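PDB 6SXT: alpha-L-arabinofuranosidase B from Aspergillus kawachii, which hydrolyses terminal non-reducing alpha-L-arabinofuranosyl residues from arabinoxylan, arabinan and related plant polysaccharides, as a retaining family GH54 glycosidase with a separate arabinose-binding domain. Local coordinates for residues I223-R226 against F227-A230. Residues are numbered along the deposited sequence; the frame is centred on the assembly and turned at random. Where two conformers were deposited one is given.
With ACT (acetate ion), chain H.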
ATOM      1  N   ILE A 223      -2.123 -14.552   9.815  1.00 20.28           N
ATOM      2  CA  ILE A 223      -3.344 -13.826   9.365  1.00 19.59           C
ATOM      3  C   ILE A 223      -3.791 -14.380   8.011  1.00 23.14           C
ATOM      4  O   ILE A 223      -3.008 -14.388   7.095  1.00 29.19           O
ATOM      5  CB  ILE A 223      -3.000 -12.336   9.238  1.00 22.21           C
ATOM      6  CG1 ILE A 223      -2.626 -11.772  10.626  1.00 23.14           C
ATOM      7  CG2 ILE A 223      -4.148 -11.556   8.569  1.00 23.54           C
ATOM      8  CD1 ILE A 223      -3.560 -12.130  11.738  1.00 29.05           C
ATOM      9  N   SER A 224      -5.019 -14.841   7.917  0.50 29.11           N
ATOM     10  CA  SER A 224      -5.598 -15.263   6.622  0.50 32.80           C
ATOM     11  C   SER A 224      -6.912 -14.510   6.437  0.50 29.84           C
ATOM     12  O   SER A 224      -7.907 -15.199   6.072  0.50 27.13           O
ATOM     13  CB  SER A 224      -5.793 -16.754   6.533  0.50 33.15           C
ATOM     14  OG  SER A 224      -6.337 -17.241   7.748  0.50 40.39           O
ATOM     15  N   TYR A 225      -6.889 -13.190   6.709  1.00 22.91           N
ATOM     16  CA  TYR A 225      -8.000 -12.323   6.271  1.00 20.96           C
ATOM     17  C   TYR A 225      -7.551 -11.315   5.248  1.00 19.94           C
ATOM     18  O   TYR A 225      -6.537 -10.624   5.349  1.00 19.67           O
ATOM     19  CB  TYR A 225      -8.617 -11.611   7.453  1.00 20.12           C
ATOM     20  CG  TYR A 225      -8.904 -12.471   8.652  1.00 24.19           C
ATOM     21  CD1 TYR A 225      -9.666 -13.611   8.599  1.00 29.63           C
ATOM     22  CD2 TYR A 225      -8.357 -12.063   9.844  1.00 24.87           C
ATOM     23  CE1 TYR A 225      -9.884 -14.348   9.768  1.00 29.79           C
ATOM     24  CE2 TYR A 225      -8.594 -12.756  11.010  1.00 28.90           C
ATOM     25  CZ  TYR A 225      -9.367 -13.889  10.963  1.00 28.26           C
ATOM     26  OH  TYR A 225      -9.494 -14.488  12.200  1.00 36.71           O
ATOM     27  N   ARG A 226      -8.390 -11.133   4.228  1.00 17.34           N
ATOM     28  CA  ARG A 226      -8.151 -10.097   3.229  1.00 15.81           C
ATOM     29  C   ARG A 226      -8.208  -8.697   3.859  1.00 16.25           C
ATOM     30  O   ARG A 226      -7.417  -7.832   3.462  1.00 16.97           O
ATOM     31  CB  ARG A 226      -9.143 -10.227   2.077  1.00 16.97           C
ATOM     32  CG  ARG A 226      -9.017  -9.106   1.063  1.00 15.71           C
ATOM     33  CD  ARG A 226      -7.643  -8.973   0.434  1.00 16.52           C
ATOM     34  NE  ARG A 226      -7.542  -7.964  -0.601  1.00 16.52           N
ATOM     35  CZ  ARG A 226      -7.545  -6.642  -0.379  1.00 17.16           C
ATOM     36  NH1 ARG A 226      -7.603  -6.196   0.878  1.00 15.90           N
ATOM     37  NH2 ARG A 226      -7.552  -5.809  -1.411  1.00 17.99           N
ATOM     38  N   PHE A 227      -9.110  -8.455   4.765  1.00 15.46           N
ATOM     39  CA  PHE A 227      -9.168  -7.217   5.553  1.00 14.35           C
ATOM     40  C   PHE A 227      -8.966  -7.622   7.007  1.00 14.60           C
ATOM     41  O   PHE A 227      -9.778  -8.412   7.571  1.00 15.22           O
ATOM     42  CB  PHE A 227     -10.498  -6.493   5.379  1.00 15.05           C
ATOM     43  CG  PHE A 227     -10.731  -6.063   3.964  1.00 14.69           C
ATOM     44  CD1 PHE A 227     -10.220  -4.866   3.495  1.00 14.53           C
ATOM     45  CD2 PHE A 227     -11.532  -6.822   3.132  1.00 16.41           C
ATOM     46  CE1 PHE A 227     -10.419  -4.500   2.171  1.00 15.74           C
ATOM     47  CE2 PHE A 227     -11.778  -6.430   1.828  1.00 15.60           C
ATOM     48  CZ  PHE A 227     -11.208  -5.280   1.354  1.00 15.63           C
ATOM     49  N   VAL A 228      -7.902  -7.124   7.618  1.00 14.74           N
ATOM     50  CA  VAL A 228      -7.555  -7.468   9.007  1.00 15.17           C
ATOM     51  C   VAL A 228      -7.697  -6.246   9.877  1.00 14.89           C
ATOM     52  O   VAL A 228      -7.197  -5.161   9.520  1.00 14.48           O
ATOM     53  CB  VAL A 228      -6.191  -8.159   9.118  1.00 17.67           C
ATOM     54  CG1 VAL A 228      -5.064  -7.335   8.608  1.00 19.44           C
ATOM     55  CG2 VAL A 228      -5.933  -8.584  10.566  1.00 20.46           C
ATOM     56  N   THR A 229      -8.367  -6.396  11.021  1.00 14.22           N
ATOM     57  CA  THR A 229      -8.317  -5.382  12.085  1.00 14.98           C
ATOM     58  C   THR A 229      -7.184  -5.745  13.017  1.00 14.99           C
ATOM     59  O   THR A 229      -7.255  -6.814  13.627  1.00 15.71           O
ATOM     60  CB  THR A 229      -9.595  -5.277  12.895  1.00 15.85           C
ATOM     61  OG1 THR A 229     -10.680  -5.047  11.982  1.00 15.53           O
ATOM     62  CG2 THR A 229      -9.517  -4.144  13.877  1.00 16.12           C
ATOM     63  N   ALA A 230      -6.184  -4.880  13.135  1.00 15.33           N
ATOM     64  CA  ALA A 230      -5.100  -5.060  14.126  1.00 15.41           C
ATOM     65  C   ALA A 230      -5.327  -4.044  15.215  1.00 15.88           C
ATOM     66  O   ALA A 230      -5.314  -2.833  14.893  1.00 15.91           O
ATOM     67  CB  ALA A 230      -3.767  -4.866  13.449  1.00 16.56           C
TER
HETATM   68  C   ACT H 508      -7.640  -8.185  -4.240  1.00 34.48           C
HETATM   69  O   ACT H 508      -7.437  -6.805  -4.165  1.00 24.81           O
HETATM   70  OXT ACT H 508      -7.459  -9.147  -3.255  1.00 33.52           O
HETATM   71  CH3 ACT H 508      -8.326  -8.662  -5.546  1.00 33.32           C
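Where the loop 223-226 runs into strand 227-235 of the catalytic domain's beta-sandwich, Arg226 folds back over the ring of Phe227, the next residue. With CG of Arg226 anti to the backbone N, the chain bends at chi2 (58°), which carries first the aliphatic part and then the guanidinium across the same aromatic face. Arg226 CG makes a CH-pi contact, 4.3 Å from the centroid of the Phe227 ring. Farther along, CZ of Arg226 sits 4.7 Å from that centroid in an off-centre cation-pi interaction, with the two planes 37° apart. Arg226 NH1 is the nitrogen that comes over the ring, displaced toward its rim and 3.5 Å from Phe227 CE1. It is also hydrogen-bonded to Tyr291 OH; the Tyr291 ring meets that of Phe227, as does the ring of Tyr317.

The edge formed by NE and NH2 faces an acetate ion, probably from the crystallisation liquor. NE of Arg226 reaches acetate OXT at 2.9 Å and NH2 of Arg226 reaches acetate O at 2.9 Å, both nearly straight, a bidentate grip with the carboxylate carbon lying in the guanidinium plane.

A smaller apolar contact joins the loop to the strand. Ile223 CG2 meets Val228 CG2 at 4.0 Å, the two side chains crossing at about a right angle, and both also rest on Ile200 of strand 199-203. Tyr225 brings the edge of its ring to the same methyl, with CD2 of Tyr225 4.3 Å from Val228 CG2.

The Phe227 face and the Tyr291 bond should restrict rotation of the guanidinium, with the acetate a further hold in this crystal. The acetate probably also supplies counter-charge here; within the protein, Asp152 OD2 is a long, weak ion-pair partner of NH1.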